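Local coordinates for T9SS C-terminal target domain-containing protein (Bacteroides cellulosilyticus, PDB 5JVK) that probably hydrolyses O-glycosidic bonds in carbohydrates, as a family 39 glycoside hydrolase of a gut symbiont, at residues I251-P265 and D280-A292. Numbering follows the deposited sequence.
Sequences ITLISGGGSGAGGGP and DFQDGYSIHPYMA
Asp283 reaches across to the start of the neighbouring strand, where its OD2 accepts the N-H of Leu253 at 2.8 Å in a nearly straight bond (171° at the hydrogen). Its CG lies beside its own backbone N (chi1 -55°), which turns the acid toward Leu253; the backbone itself sets CB 3.6 Å from Thr252 CG2. A carboxylate suits this place because Lys245 forms a salt bridge to OD2 and Tyr241 a hydrogen bond to OD1. Leu253 O takes two donors, Asp283 N and Gly284 N, and the parallel pairing continues with Ser255 N to Gly284 O (2.9 Å) and Ser286 N to Ser255 O. These are strands five and six of the (beta/alpha)8 barrel expected of family 39, joined by a beta-alpha-beta crossover. Beyond Ser255 the loop runs along the C-terminal end of strand 284-287, with positive phi angles that glycine adopts easily. Ser286 OG, between its backbone N and carbonyl carbon (chi1 61°), lies 2.9 Å from Gly257 N and is hydrogen-bonded to Glu219. Lacking a side chain, Gly258 settles its CA over one His288 ring face, 3.8 Å from the centroid, a CH-pi contact; Glu223 on ND1 and Thr339 on NE2 fix the imidazole's rotation. Glu223's Trp-Asn-Glu-Pro sequence matches the acid/base position of clan GH-A, so His288 probably borders the active site. Gly263 O receives His288 N at 2.8 Å, and bare Gly264 lets the loop approach Ile287 CG2.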
# COMPACT_ATOMS: atom_id res chain seq x y z
N ILE A 251 -14.20 8.17 -16.24
CA ILE A 251 -13.04 7.40 -15.77
C ILE A 251 -11.72 8.14 -16.00
O ILE A 251 -11.65 9.09 -16.78
CB ILE A 251 -12.92 5.98 -16.41
CG1 ILE A 251 -12.53 6.04 -17.90
CG2 ILE A 251 -14.21 5.19 -16.22
CD1 ILE A 251 -11.93 4.75 -18.40
N THR A 252 -10.68 7.68 -15.31
CA THR A 252 -9.30 8.05 -15.58
C THR A 252 -8.63 6.85 -16.23
O THR A 252 -8.38 5.83 -15.57
CB THR A 252 -8.57 8.45 -14.28
OG1 THR A 252 -9.34 9.44 -13.59
CG2 THR A 252 -7.19 9.02 -14.58
N LEU A 253 -8.39 6.95 -17.54
CA LEU A 253 -7.66 5.92 -18.28
C LEU A 253 -6.16 6.11 -18.05
O LEU A 253 -5.61 7.16 -18.40
CB LEU A 253 -8.00 5.99 -19.78
CG LEU A 253 -7.59 4.82 -20.70
CD1 LEU A 253 -6.09 4.80 -21.00
CD2 LEU A 253 -8.04 3.48 -20.14
N ILE A 254 -5.52 5.09 -17.48
CA ILE A 254 -4.13 5.16 -17.04
C ILE A 254 -3.23 4.28 -17.92
O ILE A 254 -3.42 3.07 -17.98
CB ILE A 254 -3.99 4.75 -15.56
CG1 ILE A 254 -4.85 5.67 -14.67
CG2 ILE A 254 -2.53 4.79 -15.11
CD1 ILE A 254 -5.11 5.13 -13.28
N SER A 255 -2.26 4.90 -18.59
CA SER A 255 -1.31 4.20 -19.46
C SER A 255 0.00 3.87 -18.75
O SER A 255 0.17 4.19 -17.57
CB SER A 255 -1.01 5.06 -20.68
OG SER A 255 -0.30 6.22 -20.29
N GLY A 256 0.93 3.24 -19.47
CA GLY A 256 2.26 2.93 -18.96
C GLY A 256 2.31 1.57 -18.30
O GLY A 256 3.07 0.70 -18.74
N GLY A 257 1.52 1.39 -17.25
CA GLY A 257 1.49 0.14 -16.50
C GLY A 257 2.75 -0.12 -15.71
O GLY A 257 3.06 -1.27 -15.40
N GLY A 258 3.48 0.95 -15.37
CA GLY A 258 4.79 0.83 -14.75
C GLY A 258 5.85 0.22 -15.65
O GLY A 258 6.71 -0.51 -15.17
N SER A 259 5.78 0.50 -16.95
CA SER A 259 6.79 0.05 -17.91
C SER A 259 7.88 1.11 -18.05
O SER A 259 7.78 2.19 -17.46
CB SER A 259 6.14 -0.27 -19.27
OG SER A 259 5.45 0.84 -19.79
N GLY A 260 8.92 0.80 -18.83
CA GLY A 260 10.12 1.63 -18.91
C GLY A 260 11.16 1.23 -17.89
O GLY A 260 10.86 0.54 -16.91
N ALA A 261 12.40 1.68 -18.12
CA ALA A 261 13.54 1.40 -17.23
C ALA A 261 13.23 1.72 -15.76
O ALA A 261 12.74 2.81 -15.46
CB ALA A 261 14.76 2.19 -17.69
N GLY A 262 13.49 0.76 -14.88
CA GLY A 262 13.20 0.90 -13.44
C GLY A 262 11.74 1.08 -13.06
O GLY A 262 11.43 1.51 -11.95
N GLY A 263 10.83 0.74 -13.98
CA GLY A 263 9.41 1.02 -13.80
C GLY A 263 8.98 2.45 -14.07
O GLY A 263 7.90 2.86 -13.63
N GLY A 264 9.80 3.21 -14.79
CA GLY A 264 9.43 4.54 -15.27
C GLY A 264 9.62 5.80 -14.43
O GLY A 264 9.07 6.84 -14.80
N PRO A 265 10.41 5.75 -13.33
CA PRO A 265 10.55 6.98 -12.52
C PRO A 265 11.34 8.11 -13.20
O PRO A 265 11.14 9.28 -12.85
CB PRO A 265 11.28 6.49 -11.27
CG PRO A 265 12.09 5.34 -11.75
CD PRO A 265 11.26 4.67 -12.80
N ASP A 280 -2.63 13.40 -25.57
CA ASP A 280 -4.10 13.42 -25.48
C ASP A 280 -4.75 12.05 -25.29
O ASP A 280 -5.91 11.98 -24.87
CB ASP A 280 -4.72 14.07 -26.73
CG ASP A 280 -4.45 15.55 -26.81
OD1 ASP A 280 -4.65 16.26 -25.79
OD2 ASP A 280 -4.05 16.02 -27.89
N PHE A 281 -4.03 10.97 -25.59
CA PHE A 281 -4.60 9.62 -25.55
C PHE A 281 -4.55 8.94 -24.17
O PHE A 281 -4.75 7.72 -24.07
CB PHE A 281 -3.96 8.76 -26.65
CG PHE A 281 -4.17 9.32 -28.03
CD1 PHE A 281 -5.37 9.10 -28.71
CD2 PHE A 281 -3.20 10.11 -28.63
CE1 PHE A 281 -5.57 9.63 -29.98
CE2 PHE A 281 -3.40 10.65 -29.89
CZ PHE A 281 -4.59 10.41 -30.57
N GLN A 282 -4.25 9.72 -23.12
CA GLN A 282 -4.41 9.28 -21.73
C GLN A 282 -4.99 10.39 -20.86
O GLN A 282 -4.93 11.57 -21.20
CB GLN A 282 -3.07 8.87 -21.11
CG GLN A 282 -2.10 8.15 -22.03
CD GLN A 282 -0.91 8.98 -22.44
OE1 GLN A 282 -1.04 10.15 -22.81
NE2 GLN A 282 0.27 8.38 -22.38
N ASP A 283 -5.54 9.97 -19.72
CA ASP A 283 -5.84 10.87 -18.60
C ASP A 283 -4.69 10.88 -17.59
O ASP A 283 -4.51 11.85 -16.85
CB ASP A 283 -7.14 10.44 -17.93
CG ASP A 283 -8.31 10.36 -18.90
OD1 ASP A 283 -8.45 11.27 -19.74
OD2 ASP A 283 -9.08 9.38 -18.82
N GLY A 284 -3.92 9.79 -17.54
CA GLY A 284 -2.72 9.72 -16.71
C GLY A 284 -1.87 8.52 -17.07
O GLY A 284 -2.24 7.74 -17.95
N TYR A 285 -0.71 8.40 -16.42
CA TYR A 285 0.16 7.24 -16.57
C TYR A 285 0.60 6.72 -15.21
O TYR A 285 0.45 7.41 -14.21
CB TYR A 285 1.37 7.55 -17.47
CG TYR A 285 2.40 8.49 -16.87
CD1 TYR A 285 3.55 8.01 -16.24
CD2 TYR A 285 2.23 9.87 -16.97
CE1 TYR A 285 4.49 8.88 -15.71
CE2 TYR A 285 3.17 10.75 -16.44
CZ TYR A 285 4.30 10.25 -15.81
OH TYR A 285 5.22 11.12 -15.28
N SER A 286 1.15 5.51 -15.20
CA SER A 286 1.60 4.87 -13.96
C SER A 286 3.07 4.49 -13.99
O SER A 286 3.64 4.22 -15.05
CB SER A 286 0.75 3.63 -13.66
OG SER A 286 0.87 2.67 -14.69
N ILE A 287 3.68 4.48 -12.80
CA ILE A 287 5.06 4.04 -12.59
C ILE A 287 5.14 3.00 -11.48
O ILE A 287 4.31 2.98 -10.57
CB ILE A 287 6.00 5.22 -12.26
CG1 ILE A 287 5.50 6.03 -11.06
CG2 ILE A 287 6.16 6.12 -13.48
CD1 ILE A 287 6.59 6.82 -10.38
N HIS A 288 6.15 2.14 -11.56
CA HIS A 288 6.45 1.13 -10.54
C HIS A 288 7.86 1.39 -9.98
O HIS A 288 8.77 0.59 -10.22
CB HIS A 288 6.37 -0.28 -11.14
CG HIS A 288 4.98 -0.76 -11.43
ND1 HIS A 288 4.71 -2.06 -11.79
CD2 HIS A 288 3.78 -0.13 -11.39
CE1 HIS A 288 3.41 -2.21 -11.98
NE2 HIS A 288 2.82 -1.05 -11.74
N PRO A 289 8.05 2.50 -9.25
CA PRO A 289 9.40 2.92 -8.88
C PRO A 289 9.97 2.15 -7.69
O PRO A 289 10.13 2.70 -6.59
CB PRO A 289 9.20 4.40 -8.54
CG PRO A 289 7.85 4.42 -7.90
CD PRO A 289 7.04 3.41 -8.68
N TYR A 290 10.29 0.87 -7.90
CA TYR A 290 10.85 0.03 -6.85
C TYR A 290 12.27 0.48 -6.52
O TYR A 290 13.12 0.59 -7.41
CB TYR A 290 10.87 -1.45 -7.27
CG TYR A 290 9.52 -2.14 -7.17
CD1 TYR A 290 9.12 -2.72 -5.97
CD2 TYR A 290 8.67 -2.23 -8.27
CE1 TYR A 290 7.89 -3.37 -5.87
CE2 TYR A 290 7.44 -2.88 -8.17
CZ TYR A 290 7.06 -3.45 -6.96
OH TYR A 290 5.85 -4.09 -6.84
N MET A 291 12.52 0.75 -5.24
CA MET A 291 13.84 1.14 -4.74
C MET A 291 14.45 0.10 -3.80
O MET A 291 15.51 0.33 -3.22
CB MET A 291 13.73 2.47 -4.01
CG MET A 291 13.24 3.61 -4.90
SD MET A 291 12.46 4.91 -3.94
CE MET A 291 11.60 5.78 -5.25
N ALA A 292 13.81 -1.07 -3.67
CA ALA A 292 14.24 -2.10 -2.73
C ALA A 292 15.57 -2.74 -3.16
O ALA A 292 15.76 -2.98 -4.35
CB ALA A 292 13.16 -3.17 -2.59
O HOH W 1 6.05 4.44 -16.67
O HOH W 2 12.94 2.07 -9.68